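Local coordinates for protein thioesterase (Xanthomonas campestris pv. campestris, PDB 2FUJ) that probably hydrolyses fatty acyl-CoA thioesters, as a tetrameric member of the hotdog-fold thioesterases, at residues A[71-74]-A[75-78]. Sequence-based numbering, arbitrary orientation.
Sequences PLVW and PNDI
Pro75 lies flat over the indole of Trp74, the residue just before it. Its CB stands 3.6 Å from the centroid of the six-membered ring and 16° off the ring normal, a CH-pi contact made over the face, with the two side chains crossing at about a right angle. Two features bring them together: the peptide bond between them is cis, and Trp74 holds CG anti to its own N (chi1 179°), which sets the indole against the proline. The same cis bond folds the chain back as a type VI turn, in which Asn76 N donates to Val73 O at 3.1 Å with an N-H...O angle of 158°, meeting a lone pair in the carbonyl plane. On one flank of the turn Asn76 and Val73 run side by side, pointing the same way, with ND2 3.6 Å from Val73 CG2. A water bridges them, accepting from Val73 N and from Asn76 ND2, each at 2.9 Å, while Asn76 OD1 takes a hydrogen bond from Lys102 NZ. In the hotdog fold this turn belongs to the connection from strand 58-68 to strand 78-87, and it reaches the second subunit, whose Glu39 OE2 receives the bond from Trp74 NE1. At the base of the turn, Leu72 and Ile78 cross at about a right angle, CD1 of the leucine 3.9 Å from CG2 of the isoleucine. That same CD1 presses to 3.4 Å from Asn76 O, a buried carbonyl oxygen for which the model contains no polar partner.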
ATOM      1  N   PRO A  71      -7.346  14.754 -11.369  1.00 18.68           N
ATOM      2  CA  PRO A  71      -6.161  13.998 -10.971  1.00 17.77           C
ATOM      3  C   PRO A  71      -5.195  14.733 -10.063  1.00 16.52           C
ATOM      4  O   PRO A  71      -4.964  15.933 -10.209  1.00 15.83           O
ATOM      5  CB  PRO A  71      -5.528  13.624 -12.308  1.00 19.49           C
ATOM      6  CG  PRO A  71      -5.869  14.786 -13.172  1.00 22.95           C
ATOM      7  CD  PRO A  71      -7.317  15.052 -12.811  1.00 21.74           C
ATOM      8  N   LEU A  72      -4.649  13.978  -9.117  1.00 14.52           N
ATOM      9  CA  LEU A  72      -3.685  14.486  -8.155  1.00 14.64           C
ATOM     10  C   LEU A  72      -2.337  13.868  -8.495  1.00 14.53           C
ATOM     11  O   LEU A  72      -2.243  12.663  -8.736  1.00 14.58           O
ATOM     12  CB  LEU A  72      -4.099  14.075  -6.739  1.00 14.25           C
ATOM     13  CG  LEU A  72      -3.062  14.197  -5.617  1.00 13.53           C
ATOM     14  CD1 LEU A  72      -2.717  15.657  -5.353  1.00 12.93           C
ATOM     15  CD2 LEU A  72      -3.619  13.558  -4.365  1.00 14.49           C
ATOM     16  N   VAL A  73      -1.298  14.688  -8.537  1.00 14.21           N
ATOM     17  CA  VAL A  73       0.026  14.178  -8.840  1.00 15.05           C
ATOM     18  C   VAL A  73       1.056  14.652  -7.822  1.00 15.76           C
ATOM     19  O   VAL A  73       0.968  15.758  -7.293  1.00 15.58           O
ATOM     20  CB  VAL A  73       0.486  14.607 -10.257  1.00 16.74           C
ATOM     21  CG1 VAL A  73      -0.508  14.119 -11.284  1.00 17.04           C
ATOM     22  CG2 VAL A  73       0.622  16.120 -10.333  1.00 18.37           C
ATOM     23  N   TRP A  74       2.014  13.786  -7.533  1.00 14.77           N
ATOM     24  CA  TRP A  74       3.089  14.107  -6.612  1.00 16.04           C
ATOM     25  C   TRP A  74       3.880  15.186  -7.359  1.00 16.23           C
ATOM     26  O   TRP A  74       3.936  15.167  -8.589  1.00 17.15           O
ATOM     27  CB  TRP A  74       3.931  12.850  -6.391  1.00 15.50           C
ATOM     28  CG  TRP A  74       5.094  13.003  -5.475  1.00 17.25           C
ATOM     29  CD1 TRP A  74       5.132  12.728  -4.142  1.00 17.26           C
ATOM     30  CD2 TRP A  74       6.417  13.404  -5.844  1.00 16.25           C
ATOM     31  NE1 TRP A  74       6.404  12.923  -3.655  1.00 17.02           N
ATOM     32  CE2 TRP A  74       7.211  13.341  -4.679  1.00 15.84           C
ATOM     33  CE3 TRP A  74       7.010  13.805  -7.047  1.00 16.38           C
ATOM     34  CZ2 TRP A  74       8.569  13.669  -4.683  1.00 17.99           C
ATOM     35  CZ3 TRP A  74       8.361  14.130  -7.050  1.00 17.94           C
ATOM     36  CH2 TRP A  74       9.123  14.059  -5.876  1.00 17.84           C
ATOM     37  N   PRO A  75       4.519  16.124  -6.636  1.00 16.27           N
ATOM     38  CA  PRO A  75       4.595  16.295  -5.181  1.00 15.81           C
ATOM     39  C   PRO A  75       3.588  17.274  -4.565  1.00 17.51           C
ATOM     40  O   PRO A  75       3.893  17.923  -3.569  1.00 16.73           O
ATOM     41  CB  PRO A  75       6.019  16.785  -4.989  1.00 17.23           C
ATOM     42  CG  PRO A  75       6.154  17.730  -6.145  1.00 15.86           C
ATOM     43  CD  PRO A  75       5.497  17.002  -7.306  1.00 15.75           C
ATOM     44  N   ASN A  76       2.393  17.382  -5.132  1.00 14.89           N
ATOM     45  CA  ASN A  76       1.417  18.309  -4.570  1.00 14.77           C
ATOM     46  C   ASN A  76       0.709  17.751  -3.336  1.00 15.38           C
ATOM     47  O   ASN A  76      -0.107  16.837  -3.434  1.00 16.06           O
ATOM     48  CB  ASN A  76       0.398  18.702  -5.644  1.00 15.20           C
ATOM     49  CG  ASN A  76       1.061  19.336  -6.848  1.00 17.19           C
ATOM     50  OD1 ASN A  76       1.867  20.257  -6.710  1.00 19.81           O
ATOM     51  ND2 ASN A  76       0.736  18.843  -8.034  1.00 15.28           N
ATOM     52  N   ASP A  77       1.044  18.305  -2.172  1.00 15.56           N
ATOM     53  CA  ASP A  77       0.443  17.886  -0.911  1.00 14.97           C
ATOM     54  C   ASP A  77      -0.977  18.437  -0.835  1.00 15.19           C
ATOM     55  O   ASP A  77      -1.292  19.438  -1.474  1.00 16.47           O
ATOM     56  CB  ASP A  77       1.286  18.375   0.269  1.00 15.73           C
ATOM     57  CG  ASP A  77       2.701  17.834   0.227  1.00 19.43           C
ATOM     58  OD1 ASP A  77       2.864  16.635  -0.096  1.00 18.40           O
ATOM     59  OD2 ASP A  77       3.646  18.600   0.521  1.00 18.93           O
ATOM     60  N   ILE A  78      -1.819  17.789  -0.038  1.00 13.40           N
ATOM     61  CA  ILE A  78      -3.227  18.153   0.051  1.00 13.08           C
ATOM     62  C   ILE A  78      -3.708  18.639   1.405  1.00 12.86           C
ATOM     63  O   ILE A  78      -2.997  18.579   2.396  1.00 14.34           O
ATOM     64  CB  ILE A  78      -4.086  16.940  -0.320  1.00 13.99           C
ATOM     65  CG1 ILE A  78      -3.755  15.792   0.646  1.00 15.72           C
ATOM     66  CG2 ILE A  78      -3.808  16.532  -1.753  1.00 13.38           C
ATOM     67  CD1 ILE A  78      -2.499  14.957   0.377  1.00 23.45           C
TER
HETATM   68  O   HOH W   1      -1.818  17.501  -8.434  1.00 14.66           O